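Mypaa.01249.c (Mycobacterium paratuberculosis, PDB 3RD5) probably acts as an oxidoreductase of the short-chain dehydrogenase/reductase family, though its substrate and the reaction it carries out are not established. Local coordinates at residues Thr42-Val47 / Gln63-Glu68. Numbering follows the deposited sequence.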
loop_
_atom_site.group_PDB
_atom_site.type_symbol
_atom_site.label_atom_id
_atom_site.label_comp_id
_atom_site.label_asym_id
_atom_site.label_seq_id
_atom_site.Cartn_x
_atom_site.Cartn_y
_atom_site.Cartn_z
ATOM N N THR A 42 14.788 -10.661 -2.872
ATOM C CA THR A 42 14.712 -10.247 -4.270
ATOM C C THR A 42 13.580 -9.227 -4.328
ATOM O O THR A 42 12.415 -9.587 -4.203
ATOM C CB THR A 42 14.432 -11.429 -5.199
ATOM O OG1 THR A 42 15.544 -12.359 -5.133
ATOM C CG2 THR A 42 14.265 -10.961 -6.631
ATOM N N VAL A 43 13.927 -7.954 -4.504
ATOM C CA VAL A 43 12.946 -6.860 -4.490
ATOM C C VAL A 43 12.635 -6.421 -5.910
ATOM O O VAL A 43 13.560 -6.249 -6.722
ATOM C CB VAL A 43 13.438 -5.645 -3.685
ATOM C CG1 VAL A 43 12.398 -4.518 -3.706
ATOM C CG2 VAL A 43 13.776 -6.033 -2.235
ATOM N N ILE A 44 11.356 -6.321 -6.231
ATOM C CA ILE A 44 10.882 -5.776 -7.507
ATOM C C ILE A 44 10.210 -4.441 -7.191
ATOM O O ILE A 44 9.136 -4.422 -6.560
ATOM C CB ILE A 44 9.905 -6.730 -8.191
ATOM C CG1 ILE A 44 10.586 -8.065 -8.498
ATOM C CG2 ILE A 44 9.333 -6.098 -9.470
ATOM C CD1 ILE A 44 9.603 -9.182 -8.871
ATOM N N MET A 45 10.874 -3.340 -7.555
ATOM C CA MET A 45 10.340 -2.005 -7.358
ATOM C C MET A 45 9.578 -1.622 -8.602
ATOM O O MET A 45 10.139 -1.587 -9.701
ATOM C CB MET A 45 11.461 -0.996 -7.126
ATOM C CG MET A 45 11.023 0.437 -7.115
ATOM S SD MET A 45 10.054 0.761 -5.675
ATOM C CE MET A 45 11.108 -0.302 -4.616
ATOM N N ALA A 46 8.301 -1.310 -8.434
ATOM C CA ALA A 46 7.377 -1.052 -9.543
ATOM C C ALA A 46 7.010 0.420 -9.526
ATOM O O ALA A 46 6.325 0.882 -8.605
ATOM C CB ALA A 46 6.160 -1.952 -9.376
ATOM N N VAL A 47 7.518 1.174 -10.519
ATOM C CA VAL A 47 7.492 2.637 -10.519
ATOM C C VAL A 47 7.156 3.196 -11.887
ATOM O O VAL A 47 7.377 2.539 -12.901
ATOM C CB VAL A 47 8.835 3.222 -10.060
ATOM C CG1 VAL A 47 9.117 2.786 -8.619
ATOM C CG2 VAL A 47 10.022 2.839 -10.993
ATOM N N GLN A 63 19.563 -7.158 -4.073
ATOM C CA GLN A 63 18.875 -7.278 -5.374
ATOM C C GLN A 63 17.604 -6.430 -5.437
ATOM O O GLN A 63 16.551 -6.839 -4.938
ATOM C CB GLN A 63 18.579 -8.737 -5.650
ATOM C CG GLN A 63 19.843 -9.523 -5.860
ATOM C CD GLN A 63 19.587 -10.974 -6.192
ATOM O OE1 GLN A 63 19.710 -11.836 -5.333
ATOM N NE2 GLN A 63 19.205 -11.254 -7.455
ATOM N N VAL A 64 17.706 -5.202 -5.983
ATOM C CA VAL A 64 16.516 -4.362 -6.224
ATOM C C VAL A 64 16.405 -4.154 -7.730
ATOM O O VAL A 64 17.238 -3.455 -8.329
ATOM C CB VAL A 64 16.593 -3.003 -5.511
ATOM C CG1 VAL A 64 15.306 -2.221 -5.743
ATOM C CG2 VAL A 64 16.837 -3.172 -4.010
ATOM N N GLU A 65 15.403 -4.799 -8.335
ATOM C CA GLU A 65 15.079 -4.682 -9.755
ATOM C C GLU A 65 14.016 -3.625 -9.950
ATOM O O GLU A 65 13.122 -3.542 -9.151
ATOM C CB GLU A 65 14.566 -6.019 -10.341
ATOM C CG GLU A 65 14.233 -5.945 -11.842
ATOM C CD GLU A 65 13.487 -7.143 -12.400
ATOM O OE1 GLU A 65 13.236 -8.130 -11.666
ATOM O OE2 GLU A 65 13.167 -7.079 -13.619
ATOM N N VAL A 66 14.117 -2.839 -11.010
ATOM C CA VAL A 66 13.108 -1.826 -11.336
ATOM C C VAL A 66 12.291 -2.257 -12.560
ATOM O O VAL A 66 12.853 -2.634 -13.610
ATOM C CB VAL A 66 13.805 -0.505 -11.597
ATOM C CG1 VAL A 66 12.839 0.545 -12.114
ATOM C CG2 VAL A 66 14.450 -0.020 -10.303
ATOM N N ARG A 67 10.961 -2.186 -12.416
ATOM C CA ARG A 67 10.023 -2.457 -13.523
ATOM C C ARG A 67 9.020 -1.322 -13.607
ATOM O O ARG A 67 8.718 -0.651 -12.614
ATOM C CB ARG A 67 9.284 -3.773 -13.323
ATOM C CG ARG A 67 10.159 -4.998 -13.276
ATOM C CD ARG A 67 9.361 -6.264 -13.294
ATOM N NE ARG A 67 10.239 -7.409 -13.027
ATOM C CZ ARG A 67 9.821 -8.642 -12.771
ATOM N NH1 ARG A 67 8.542 -8.958 -12.827
ATOM N NH2 ARG A 67 10.712 -9.571 -12.449
ATOM N N GLU A 68 8.462 -1.141 -14.792
ATOM C CA GLU A 68 7.491 -0.074 -15.040
ATOM C C GLU A 68 6.107 -0.434 -14.556
ATOM O O GLU A 68 5.589 -1.523 -14.848
ATOM C CB GLU A 68 7.403 0.241 -16.538
ATOM C CG GLU A 68 6.787 1.589 -16.831
ATOM C CD GLU A 68 6.622 1.857 -18.302
ATOM O OE1 GLU A 68 7.479 1.418 -19.094
ATOM O OE2 GLU A 68 5.617 2.516 -18.658
#
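Strands 42-47 and 63-68 pair in parallel, V43 opposite V64 and M45 opposite V66, with strand 63-68 the outermost on its side of the sheet. Helix 50-57 connects the two, making a beta-alpha-beta unit of the Rossmann-type fold of this family. Five backbone hydrogen bonds hold the pair. V43 N gives to Q63 O at 2.9 Å, and V43 O accepts from E65 N at 2.8 Å. M45 N to E65 O, R67 N to M45 O and V47 N to R67 O continue the pattern. The other edge of strand 42-47 bonds to strand 18-22 through T42, I44 and A46.

The two faces differ. On one, V43, M45, V64 and V66 form an apolar layer against helices 27-38 and 50-57. At its end V47 CG2 meets V66 CG1 at 3.8 Å, the two side chains nearly perpendicular. On the other face the I44 side chain crosses that of R67 at a slant. I44 CD1 sits 3.8 Å from R67 NH2, over one guanidinium face and offset toward the rim, while I44 CG2 packs on R67 CD. With CG anti to the backbone N (chi1 -179°), the extended E65 chain carries its carboxylate out beside I44 to the R67 guanidinium. R67 NE bonds E65 OE2 and R67 NH2 bonds E65 OE1, each at 3.0 Å, a side-on grip. The NE bond comes from well above the carboxylate plane. Thus the two bonds from E65 probably hold the guanidinium in place over I44, joining charge pairing to apolar cover on this face.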